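Local coordinates for protein MgGH51 (Meripilus giganteus, PDB 6ZPV) that probably hydrolyses terminal alpha-L-arabinofuranosyl residues from arabinose-containing polysaccharides, as a fungal GH51 alpha-L-arabinofuranosidase, at residues A[42-54]-A[66-80]. Sequence-based numbering, arbitrary orientation. Where two conformers were deposited one is given.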
ATOM      1  N   ALA A  42      -7.494  18.972   6.313  1.00 10.97           N
ATOM      2  CA  ALA A  42      -8.594  19.281   7.245  1.00 11.31           C
ATOM      3  C   ALA A  42      -8.072  19.468   8.657  1.00 11.34           C
ATOM      4  O   ALA A  42      -8.856  19.442   9.617  1.00 11.16           O
ATOM      5  CB  ALA A  42      -9.649  18.200   7.179  1.00 11.01           C
ATOM      6  N   PHE A  43      -6.777  19.739   8.816  1.00 11.08           N
ATOM      7  CA  PHE A  43      -6.189  20.101  10.113  1.00 11.02           C
ATOM      8  C   PHE A  43      -6.478  18.987  11.128  1.00 11.62           C
ATOM      9  O   PHE A  43      -6.641  19.251  12.330  1.00 11.68           O
ATOM     10  CB  PHE A  43      -6.689  21.473  10.580  1.00 12.30           C
ATOM     11  CG  PHE A  43      -6.528  22.496   9.466  1.00 12.56           C
ATOM     12  CD1 PHE A  43      -5.304  23.002   9.113  1.00 13.50           C
ATOM     13  CD2 PHE A  43      -7.609  22.821   8.667  1.00 12.29           C
ATOM     14  CE1 PHE A  43      -5.156  23.798   7.983  1.00 14.54           C
ATOM     15  CE2 PHE A  43      -7.460  23.601   7.549  1.00 14.52           C
ATOM     16  CZ  PHE A  43      -6.254  24.078   7.204  1.00 15.24           C
ATOM     17  N   GLN A  44      -6.473  17.734  10.681  1.00 10.97           N
ATOM     18  CA  GLN A  44      -6.808  16.668  11.616  1.00 10.72           C
ATOM     19  C   GLN A  44      -5.626  16.380  12.550  1.00 11.74           C
ATOM     20  O   GLN A  44      -4.460  16.295  12.140  1.00 11.69           O
ATOM     21  CB  GLN A  44      -7.085  15.368  10.848  1.00 10.71           C
ATOM     22  CG  GLN A  44      -8.443  15.400  10.151  1.00 10.82           C
ATOM     23  CD  GLN A  44      -8.523  14.366   9.025  1.00 10.51           C
ATOM     24  OE1 GLN A  44      -7.807  14.503   8.008  1.00 11.32           O
ATOM     25  NE2 GLN A  44      -9.341  13.309   9.178  1.00 10.89           N
ATOM     26  N   GLN A  45      -5.974  16.239  13.828  1.00 11.32           N
ATOM     27  CA  GLN A  45      -5.017  15.757  14.855  1.00 12.24           C
ATOM     28  C   GLN A  45      -3.811  16.660  14.996  1.00 13.09           C
ATOM     29  O   GLN A  45      -2.716  16.160  15.319  1.00 16.70           O
ATOM     30  CB  GLN A  45      -4.612  14.295  14.593  1.00 13.27           C
ATOM     31  CG  GLN A  45      -5.791  13.328  14.499  1.00 12.77           C
ATOM     32  CD  GLN A  45      -6.628  13.192  15.736  1.00 14.36           C
ATOM     33  OE1 GLN A  45      -6.226  13.591  16.840  1.00 17.84           O
ATOM     34  NE2 GLN A  45      -7.793  12.624  15.584  1.00 15.43           N
ATOM     35  N   VAL A  46      -4.007  17.958  14.795  1.00 12.38           N
ATOM     36  CA  VAL A  46      -2.946  18.936  15.091  1.00 13.10           C
ATOM     37  C   VAL A  46      -3.414  19.853  16.218  1.00 13.39           C
ATOM     38  O   VAL A  46      -4.603  19.930  16.526  1.00 14.40           O
ATOM     39  CB  VAL A  46      -2.561  19.780  13.851  1.00 14.34           C
ATOM     40  CG1 VAL A  46      -2.051  18.859  12.749  1.00 15.25           C
ATOM     41  CG2 VAL A  46      -3.723  20.629  13.351  1.00 13.96           C
ATOM     42  N   THR A  47      -2.455  20.547  16.838  1.00 14.55           N
ATOM     43  CA  THR A  47      -2.715  21.431  17.990  1.00 15.20           C
ATOM     44  C   THR A  47      -2.944  22.844  17.479  1.00 14.15           C
ATOM     45  O   THR A  47      -2.085  23.456  16.808  1.00 15.63           O
ATOM     46  CB  THR A  47      -1.532  21.382  18.954  1.00 16.65           C
ATOM     47  OG1 THR A  47      -1.331  20.049  19.373  1.00 20.69           O
ATOM     48  CG2 THR A  47      -1.754  22.307  20.127  1.00 18.70           C
ATOM     49  N   PRO A  48      -4.118  23.455  17.768  1.00 15.13           N
ATOM     50  CA  PRO A  48      -4.369  24.837  17.342  1.00 15.78           C
ATOM     51  C   PRO A  48      -3.287  25.809  17.756  1.00 15.41           C
ATOM     52  O   PRO A  48      -2.652  25.641  18.791  1.00 16.77           O
ATOM     53  CB  PRO A  48      -5.709  25.131  18.005  1.00 17.87           C
ATOM     54  CG  PRO A  48      -6.379  23.820  18.205  1.00 20.05           C
ATOM     55  CD  PRO A  48      -5.279  22.848  18.452  1.00 16.46           C
ATOM     56  N   ASN A  49      -3.142  26.838  16.914  1.00 15.54           N
ATOM     57  CA  ASN A  49      -2.280  27.974  17.256  1.00 17.45           C
ATOM     58  C   ASN A  49      -0.807  27.569  17.383  1.00 16.35           C
ATOM     59  O   ASN A  49      -0.054  28.121  18.207  1.00 21.95           O
ATOM     60  CB  ASN A  49      -2.804  28.738  18.482  1.00 19.15           C
ATOM     61  CG  ASN A  49      -4.213  29.277  18.239  1.00 20.97           C
ATOM     62  OD1 ASN A  49      -4.425  30.094  17.300  1.00 25.27           O
ATOM     63  ND2 ASN A  49      -5.191  28.714  18.939  1.00 25.55           N
ATOM     64  N   THR A  50      -0.376  26.605  16.566  1.00 17.06           N
ATOM     65  CA  THR A  50       1.027  26.212  16.432  1.00 17.63           C
ATOM     66  C   THR A  50       1.421  26.228  14.965  1.00 17.45           C
ATOM     67  O   THR A  50       0.582  26.120  14.055  1.00 16.62           O
ATOM     68  CB  THR A  50       1.281  24.794  16.953  1.00 19.15           C
ATOM     69  OG1 THR A  50       0.565  23.803  16.178  1.00 16.75           O
ATOM     70  CG2 THR A  50       0.898  24.651  18.416  1.00 19.08           C
ATOM     71  N   ALA A  51       2.723  26.346  14.691  1.00 18.79           N
ATOM     72  CA  ALA A  51       3.277  26.293  13.334  1.00 18.69           C
ATOM     73  C   ALA A  51       2.980  24.913  12.755  1.00 16.70           C
ATOM     74  O   ALA A  51       2.621  24.838  11.571  1.00 17.37           O
ATOM     75  CB  ALA A  51       4.748  26.613  13.386  1.00 23.26           C
ATOM     76  N   ALA A  52       3.099  23.845  13.529  1.00 16.58           N
ATOM     77  CA  ALA A  52       2.890  22.495  12.996  1.00 16.48           C
ATOM     78  C   ALA A  52       1.463  22.340  12.492  1.00 14.61           C
ATOM     79  O   ALA A  52       1.233  21.626  11.488  1.00 15.12           O
ATOM     80  CB  ALA A  52       3.251  21.418  13.980  1.00 18.16           C
ATOM     81  N   ALA A  53       0.500  23.005  13.109  1.00 14.36           N
ATOM     82  CA  ALA A  53      -0.901  22.916  12.640  1.00 13.31           C
ATOM     83  C   ALA A  53      -1.052  23.489  11.238  1.00 12.76           C
ATOM     84  O   ALA A  53      -1.994  23.076  10.525  1.00 12.96           O
ATOM     85  CB  ALA A  53      -1.842  23.589  13.589  1.00 13.09           C
ATOM     86  N   LEU A  54      -0.205  24.435  10.841  1.00 12.86           N
ATOM     87  CA  LEU A  54      -0.224  25.073   9.534  1.00 13.47           C
ATOM     88  C   LEU A  54       0.648  24.321   8.515  1.00 13.07           C
ATOM     89  O   LEU A  54       0.858  24.811   7.401  1.00 13.83           O
ATOM     90  CB  LEU A  54       0.224  26.543   9.615  1.00 14.43           C
ATOM     91  CG  LEU A  54      -0.812  27.469  10.211  1.00 14.07           C
ATOM     92  CD1 LEU A  54      -0.153  28.792  10.643  1.00 15.82           C
ATOM     93  CD2 LEU A  54      -1.899  27.757   9.213  1.00 15.87           C
ATOM     94  N   ALA A  66      -4.145  31.245  10.904  1.00 13.69           N
ATOM     95  CA  ALA A  66      -3.981  30.493  12.162  1.00 13.72           C
ATOM     96  C   ALA A  66      -4.952  29.328  12.161  1.00 13.58           C
ATOM     97  O   ALA A  66      -6.054  29.466  11.661  1.00 14.22           O
ATOM     98  CB  ALA A  66      -4.293  31.326  13.384  1.00 15.10           C
ATOM     99  N   VAL A  67      -4.517  28.188  12.667  1.00 13.65           N
ATOM    100  CA  VAL A  67      -5.427  27.061  12.880  1.00 13.67           C
ATOM    101  C   VAL A  67      -6.042  27.210  14.258  1.00 13.53           C
ATOM    102  O   VAL A  67      -5.327  27.274  15.248  1.00 15.24           O
ATOM    103  CB  VAL A  67      -4.713  25.710  12.704  1.00 13.96           C
ATOM    104  CG1 VAL A  67      -5.671  24.580  13.003  1.00 13.62           C
ATOM    105  CG2 VAL A  67      -4.177  25.627  11.306  1.00 14.28           C
ATOM    106  N   ILE A  68      -7.363  27.205  14.320  1.00 13.67           N
ATOM    107  CA  ILE A  68      -8.127  27.396  15.557  1.00 14.24           C
ATOM    108  C   ILE A  68      -8.947  26.178  15.923  1.00 13.99           C
ATOM    109  O   ILE A  68      -9.376  25.449  15.026  1.00 13.93           O
ATOM    110  CB  ILE A  68      -8.997  28.682  15.478  1.00 14.28           C
ATOM    111  CG1 ILE A  68     -10.085  28.578  14.435  1.00 15.38           C
ATOM    112  CG2 ILE A  68      -8.137  29.917  15.320  1.00 16.82           C
ATOM    113  CD1 ILE A  68     -11.165  29.653  14.536  1.00 17.75           C
ATOM    114  N   GLN A  69      -9.164  25.983  17.221  1.00 15.22           N
ATOM    115  CA  GLN A  69     -10.235  25.098  17.695  1.00 15.24           C
ATOM    116  C   GLN A  69     -11.498  25.897  17.454  1.00 15.12           C
ATOM    117  O   GLN A  69     -11.811  26.835  18.213  1.00 16.42           O
ATOM    118  CB  GLN A  69     -10.016  24.741  19.162  1.00 17.78           C
ATOM    119  CG  GLN A  69     -11.028  23.728  19.736  1.00 21.90           C
ATOM    120  CD  GLN A  69     -10.903  23.568  21.236  1.00 34.12           C
ATOM    121  OE1 GLN A  69     -10.204  24.269  21.937  1.00 55.35           O
ATOM    122  NE2 GLN A  69     -11.726  22.729  21.728  1.00 42.76           N
ATOM    123  N   ASP A  70     -12.246  25.581  16.426  1.00 14.09           N
ATOM    124  CA  ASP A  70     -13.374  26.433  16.025  1.00 14.19           C
ATOM    125  C   ASP A  70     -14.456  26.358  17.101  1.00 14.58           C
ATOM    126  O   ASP A  70     -14.887  25.272  17.476  1.00 15.47           O
ATOM    127  CB  ASP A  70     -13.876  25.988  14.664  1.00 14.99           C
ATOM    128  CG  ASP A  70     -14.721  27.067  13.993  1.00 14.56           C
ATOM    129  OD1 ASP A  70     -15.519  27.734  14.680  1.00 16.26           O
ATOM    130  OD2 ASP A  70     -14.562  27.230  12.720  1.00 15.22           O
ATOM    131  N   PRO A  71     -14.999  27.495  17.605  1.00 15.19           N
ATOM    132  CA  PRO A  71     -16.130  27.401  18.531  1.00 16.93           C
ATOM    133  C   PRO A  71     -17.360  26.740  17.912  1.00 16.56           C
ATOM    134  O   PRO A  71     -18.217  26.240  18.639  1.00 18.81           O
ATOM    135  CB  PRO A  71     -16.406  28.884  18.892  1.00 22.25           C
ATOM    136  CG  PRO A  71     -15.276  29.671  18.395  1.00 30.25           C
ATOM    137  CD  PRO A  71     -14.509  28.861  17.389  1.00 17.07           C
ATOM    138  N   SER A  72     -17.453  26.792  16.573  1.00 15.80           N
ATOM    139  CA  SER A  72     -18.559  26.189  15.799  1.00 15.59           C
ATOM    140  C   SER A  72     -17.936  25.443  14.627  1.00 13.91           C
ATOM    141  O   SER A  72     -17.931  25.953  13.510  1.00 14.97           O
ATOM    142  CB  SER A  72     -19.568  27.208  15.354  1.00 18.25           C
ATOM    143  OG  SER A  72     -20.196  27.817  16.461  1.00 24.30           O
ATOM    144  N   PRO A  73     -17.409  24.221  14.853  1.00 13.61           N
ATOM    145  CA  PRO A  73     -16.688  23.516  13.801  1.00 12.48           C
ATOM    146  C   PRO A  73     -17.617  22.990  12.712  1.00 11.98           C
ATOM    147  O   PRO A  73     -18.810  22.789  12.911  1.00 13.15           O
ATOM    148  CB  PRO A  73     -15.993  22.388  14.554  1.00 14.69           C
ATOM    149  CG  PRO A  73     -16.962  22.069  15.674  1.00 14.55           C
ATOM    150  CD  PRO A  73     -17.456  23.450  16.123  1.00 14.86           C
ATOM    151  N   VAL A  74     -17.032  22.703  11.549  1.00 12.49           N
ATOM    152  CA  VAL A  74     -17.802  22.161  10.437  1.00 12.32           C
ATOM    153  C   VAL A  74     -18.464  20.838  10.806  1.00 12.06           C
ATOM    154  O   VAL A  74     -19.577  20.565  10.397  1.00 13.24           O
ATOM    155  CB  VAL A  74     -16.942  22.080   9.162  1.00 12.38           C
ATOM    156  CG1 VAL A  74     -15.899  20.941   9.185  1.00 13.16           C
ATOM    157  CG2 VAL A  74     -17.831  21.934   7.926  1.00 12.94           C
ATOM    158  N   SER A  75     -17.772  20.047  11.577  1.00 11.94           N
ATOM    159  CA  SER A  75     -18.254  18.807  12.178  0.50 11.20           C
ATOM    160  C   SER A  75     -17.449  18.560  13.437  1.00 11.46           C
ATOM    161  O   SER A  75     -16.299  18.992  13.539  1.00 12.07           O
ATOM    162  CB  SER A  75     -18.086  17.674  11.198  0.50 11.46           C
ATOM    163  OG  SER A  75     -16.698  17.385  11.091  0.50 13.79           O
ATOM    164  N   ASN A  76     -18.027  17.824  14.396  1.00 12.22           N
ATOM    165  CA  ASN A  76     -17.243  17.556  15.601  1.00 13.24           C
ATOM    166  C   ASN A  76     -16.091  16.596  15.285  1.00 12.45           C
ATOM    167  O   ASN A  76     -15.138  16.548  16.090  1.00 13.79           O
ATOM    168  CB  ASN A  76     -18.087  17.089  16.748  1.00 15.73           C
ATOM    169  CG  ASN A  76     -18.762  18.217  17.494  1.00 19.24           C
ATOM    170  OD1 ASN A  76     -18.613  18.293  18.773  1.00 28.91           O
ATOM    171  ND2 ASN A  76     -19.520  19.008  16.834  1.00 12.81           N
ATOM    172  N   ALA A  77     -16.120  15.871  14.181  1.00 12.48           N
ATOM    173  CA  ALA A  77     -14.982  15.021  13.775  1.00 12.01           C
ATOM    174  C   ALA A  77     -13.814  15.878  13.262  1.00 11.32           C
ATOM    175  O   ALA A  77     -12.715  15.338  13.178  1.00 12.08           O
ATOM    176  CB  ALA A  77     -15.405  14.028  12.716  1.00 13.42           C
ATOM    177  N   LEU A  78     -14.074  17.117  12.895  1.00 11.04           N
ATOM    178  CA  LEU A  78     -13.102  18.055  12.316  1.00 10.77           C
ATOM    179  C   LEU A  78     -13.141  19.347  13.113  1.00 11.37           C
ATOM    180  O   LEU A  78     -13.598  20.403  12.613  1.00 12.19           O
ATOM    181  CB  LEU A  78     -13.391  18.289  10.813  1.00 11.50           C
ATOM    182  CG  LEU A  78     -13.321  17.016   9.940  1.00 11.79           C
ATOM    183  CD1 LEU A  78     -13.753  17.373   8.510  1.00 13.02           C
ATOM    184  CD2 LEU A  78     -11.919  16.396   9.948  1.00 12.23           C
ATOM    185  N   PRO A  79     -12.613  19.311  14.356  1.00 11.87           N
ATOM    186  CA  PRO A  79     -12.791  20.468  15.247  1.00 11.85           C
ATOM    187  C   PRO A  79     -11.946  21.691  14.903  1.00 12.38           C
ATOM    188  O   PRO A  79     -12.209  22.769  15.456  1.00 13.05           O
ATOM    189  CB  PRO A  79     -12.365  19.893  16.609  1.00 14.05           C
ATOM    190  CG  PRO A  79     -11.389  18.785  16.254  1.00 13.20           C
ATOM    191  CD  PRO A  79     -12.025  18.173  15.042  1.00 12.23           C
ATOM    192  N   ASN A  80     -10.951  21.534  14.021  1.00 11.98           N
ATOM    193  CA  ASN A  80     -10.063  22.642  13.680  1.00 11.73           C
ATOM    194  C   ASN A  80     -10.467  23.261  12.364  1.00 11.77           C
ATOM    195  O   ASN A  80     -10.880  22.599  11.444  1.00 12.14           O
ATOM    196  CB  ASN A  80      -8.622  22.116  13.606  1.00 12.42           C
ATOM    197  CG  ASN A  80      -8.071  21.622  14.939  1.00 12.74           C
ATOM    198  OD1 ASN A  80      -8.483  22.113  16.005  1.00 13.57           O
ATOM    199  ND2 ASN A  80      -7.129  20.661  14.852  1.00 13.46           N
TER
HETATM  200  O   HOH W   1      -9.896  19.076  12.531  1.00 12.12           O
HETATM  201  O   HOH W   2     -11.028  21.114   8.872  1.00 12.31           O
HETATM  202  O   HOH W   3      -8.030  27.960  19.046  1.00 23.79           O
HETATM  203  O   HOH W   4      -1.820  27.840  13.815  1.00 16.22           O
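Asn-80 grips the turn from Phe-43 to Val-46 with one side-chain nitrogen. Asn-80 ND2 donates to Phe-43 O at 2.9 Å, nearly straight (164°) and close to its own amide plane. The second bond, from Asn-80 ND2 to Val-46 O, is more bent and comes from above that carbonyl's plane. Both ends of the type II turn are thus tied to one amide. Replacing Asn-80 by an alanine is likely to leave Phe-43 O and Val-46 O without their shared donor, and the turn less firmly fixed. Further along, Asn-49 N donates to Val-67 O at 2.8 Å. Four waters add bridges; one links Thr-50 O to Val-67 N.

The apolar part centres on Val-67. Its chi1 of 177° sets CG2 anti to the carbonyl carbon, beside the backbone N. There Val-67 CG2 meets Phe-43 CD1 at 3.6 Å. Leu-54 CD2 reaches the same methyl. Ala-53 CB packs on Val-67 CB at 3.7 Å. Separately, Leu-78 CD2 rests on Gln-44 CG at 3.6 Å; the Gln-44 amide bonds onward to Thr-266 O.

The loop pairs with edge strand 64-69 and covers a face of its five-stranded antiparallel sheet, where Phe-43 meets Leu-82 and Phe-195, in a probable beta-sandwich domain.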